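Long-range contact in toll-like receptor 13 (Mus musculus, PDB 4Z0C), which recognises bacterial 23S rRNA as an innate immune receptor and signals through MYD88 and TRAF6 to activate NF-kappa-B: residues A[428-433]-A[452-457]. Sequence-based numbering, arbitrary orientation.
Sequences VLDLGD and SLILSH. With nucleotides of chain C.
Consecutive leucine-rich repeats 17 and 18 of the receptor's leucine-rich-repeat ectodomain meet here through Leu429 and Leu453, in parallel strands 428-430 and 452-454 whose axes run 4.9 Å apart. The amide of Leu429 donates to Ser452 O, and Leu429 O takes an almost straight bond from Ile454 N at 3.0 Å. Leu431 N then reaches Ile454 O, and Asp433 N binds Ser456 O at 2.8 Å, so the ladder continues past the strands into the turns. On the buried face Leu429 CD2 lies 4.1 Å from Leu453 CD1; beyond the strand ends Leu431 CB packs against Leu455 CD2, each pair running alongside with a shared direction. On the opposite face Ile454 CG2 sits 3.3 Å from Asp430 OD1. With its CG anti to the backbone N (chi1 -167°), Asp430 turns this oxygen along the chain to accept Gly432 N in an Asx turn, which helps hold the carboxylate beside the isoleucine. The second repeat also reads the RNA: Ser456 OG donates to O6 of G3 of chain C at 2.7 Å, while His457 NE2 points in its ring plane at N7 of the same base, 2.9 Å away. Two adjacent acceptors on the guanine's Hoogsteen edge are thus engaged by consecutive residues. Tyr481 stacks on the His457 ring, and adenine packs on Ile454 and on Ser456. Asn458 ND2 bridges Leu431 O and Leu455 O in the family's asparagine ladder, continued by Asn434 and Asn482, Arg437 of the second subunit binds Asp433 O, and strands 404-406 and 476-478 flank the pair in the solenoid.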
loop_
_atom_site.group_PDB
_atom_site.type_symbol
_atom_site.label_atom_id
_atom_site.label_comp_id
_atom_site.label_asym_id
_atom_site.label_seq_id
_atom_site.Cartn_x
_atom_site.Cartn_y
_atom_site.Cartn_z
ATOM N N VAL A 428 5.678 26.861 1.991
ATOM C CA VAL A 428 4.993 25.584 1.828
ATOM C C VAL A 428 5.265 25.042 0.434
ATOM O O VAL A 428 5.034 25.731 -0.570
ATOM C CB VAL A 428 3.477 25.723 1.971
ATOM C CG1 VAL A 428 2.810 24.363 1.805
ATOM C CG2 VAL A 428 3.123 26.330 3.318
ATOM N N LEU A 429 5.756 23.811 0.364
ATOM C CA LEU A 429 6.002 23.176 -0.922
ATOM C C LEU A 429 5.318 21.815 -1.013
ATOM O O LEU A 429 5.647 20.882 -0.264
ATOM C CB LEU A 429 7.498 23.063 -1.183
ATOM C CG LEU A 429 7.901 22.261 -2.422
ATOM C CD1 LEU A 429 7.299 22.851 -3.715
ATOM C CD2 LEU A 429 9.408 22.213 -2.488
ATOM N N ASP A 430 4.365 21.696 -1.934
ATOM C CA ASP A 430 3.603 20.461 -2.036
ATOM C C ASP A 430 4.028 19.652 -3.260
ATOM O O ASP A 430 3.681 19.999 -4.403
ATOM C CB ASP A 430 2.101 20.746 -2.085
ATOM C CG ASP A 430 1.255 19.488 -1.877
ATOM O OD1 ASP A 430 1.817 18.362 -1.813
ATOM O OD2 ASP A 430 0.014 19.615 -1.805
ATOM N N LEU A 431 4.763 18.564 -3.013
ATOM C CA LEU A 431 5.236 17.688 -4.090
ATOM C C LEU A 431 4.561 16.344 -4.014
ATOM O O LEU A 431 5.050 15.355 -4.567
ATOM C CB LEU A 431 6.751 17.506 -4.035
ATOM C CG LEU A 431 7.462 18.710 -4.640
ATOM C CD1 LEU A 431 8.889 18.829 -4.128
ATOM C CD2 LEU A 431 7.428 18.565 -6.145
ATOM N N GLY A 432 3.443 16.316 -3.302
ATOM C CA GLY A 432 2.702 15.097 -3.092
ATOM C C GLY A 432 2.203 14.458 -4.371
ATOM O O GLY A 432 1.965 15.133 -5.353
ATOM N N ASP A 433 2.110 13.133 -4.360
ATOM C CA ASP A 433 1.450 12.372 -5.406
ATOM C C ASP A 433 2.123 12.556 -6.770
ATOM O O ASP A 433 1.484 12.439 -7.814
ATOM C CB ASP A 433 -0.033 12.715 -5.473
ATOM C CG ASP A 433 -0.821 11.723 -6.307
ATOM O OD1 ASP A 433 -0.372 10.564 -6.425
ATOM O OD2 ASP A 433 -1.867 12.113 -6.876
ATOM N N SER A 452 6.783 23.915 5.715
ATOM C CA SER A 452 6.035 22.696 5.480
ATOM C C SER A 452 6.460 22.087 4.140
ATOM O O SER A 452 6.503 22.772 3.118
ATOM C CB SER A 452 4.538 23.025 5.472
ATOM O OG SER A 452 3.749 21.897 5.133
ATOM N N LEU A 453 6.817 20.812 4.155
ATOM C CA LEU A 453 7.184 20.086 2.942
ATOM C C LEU A 453 6.395 18.790 2.835
ATOM O O LEU A 453 6.453 17.933 3.730
ATOM C CB LEU A 453 8.694 19.779 2.921
ATOM C CG LEU A 453 9.219 18.828 1.822
ATOM C CD1 LEU A 453 8.842 19.321 0.429
ATOM C CD2 LEU A 453 10.748 18.641 1.892
ATOM N N ILE A 454 5.685 18.629 1.731
ATOM C CA ILE A 454 4.936 17.403 1.470
ATOM C C ILE A 454 5.549 16.542 0.347
ATOM O O ILE A 454 5.641 16.981 -0.791
ATOM C CB ILE A 454 3.498 17.738 1.110
ATOM C CG1 ILE A 454 2.855 18.546 2.255
ATOM C CG2 ILE A 454 2.739 16.468 0.790
ATOM C CD1 ILE A 454 1.487 19.113 1.914
ATOM N N LEU A 455 5.974 15.320 0.671
ATOM C CA LEU A 455 6.550 14.411 -0.327
ATOM C C LEU A 455 5.774 13.116 -0.362
ATOM O O LEU A 455 6.268 12.098 -0.821
ATOM C CB LEU A 455 8.007 14.101 -0.026
ATOM C CG LEU A 455 8.938 15.259 -0.329
ATOM C CD1 LEU A 455 10.241 15.063 0.415
ATOM C CD2 LEU A 455 9.151 15.363 -1.825
ATOM N N SER A 456 4.553 13.158 0.144
ATOM C CA SER A 456 3.772 11.947 0.284
ATOM C C SER A 456 3.286 11.385 -1.045
ATOM O O SER A 456 3.149 12.113 -2.025
ATOM C CB SER A 456 2.609 12.179 1.242
ATOM O OG SER A 456 1.744 13.158 0.721
ATOM N N HIS A 457 3.041 10.077 -1.065
ATOM C CA HIS A 457 2.479 9.398 -2.227
ATOM C C HIS A 457 3.369 9.516 -3.460
ATOM O O HIS A 457 2.890 9.619 -4.594
ATOM C CB HIS A 457 1.092 9.950 -2.549
ATOM C CG HIS A 457 0.051 9.634 -1.529
ATOM N ND1 HIS A 457 -0.584 8.412 -1.472
ATOM C CD2 HIS A 457 -0.503 10.396 -0.555
ATOM C CE1 HIS A 457 -1.481 8.431 -0.501
ATOM N NE2 HIS A 457 -1.458 9.628 0.060
ATOM P P G C 3 -7.070 6.111 3.673
ATOM O OP1 G C 3 -6.396 5.288 2.661
ATOM O OP2 G C 3 -7.885 5.421 4.700
ATOM O "O5'" G C 3 -5.938 6.987 4.375
ATOM C "C5'" G C 3 -5.386 6.509 5.606
ATOM C "C4'" G C 3 -5.006 7.611 6.568
ATOM O "O4'" G C 3 -3.844 8.317 6.070
ATOM C "C3'" G C 3 -6.071 8.680 6.832
ATOM O "O3'" G C 3 -5.894 9.193 8.151
ATOM C "C2'" G C 3 -5.673 9.776 5.855
ATOM O "O2'" G C 3 -6.113 11.052 6.244
ATOM C "C1'" G C 3 -4.146 9.684 5.907
ATOM N N9 G C 3 -3.440 10.134 4.714
ATOM C C8 G C 3 -3.591 9.669 3.432
ATOM N N7 G C 3 -2.779 10.247 2.594
ATOM C C5 G C 3 -2.040 11.133 3.368
ATOM C C6 G C 3 -1.003 12.038 3.013
ATOM O O6 G C 3 -0.512 12.276 1.911
ATOM N N1 G C 3 -0.530 12.734 4.109
ATOM C C2 G C 3 -1.001 12.592 5.391
ATOM N N2 G C 3 -0.408 13.371 6.304
ATOM N N3 G C 3 -1.968 11.761 5.740
ATOM C C4 G C 3 -2.435 11.067 4.685
#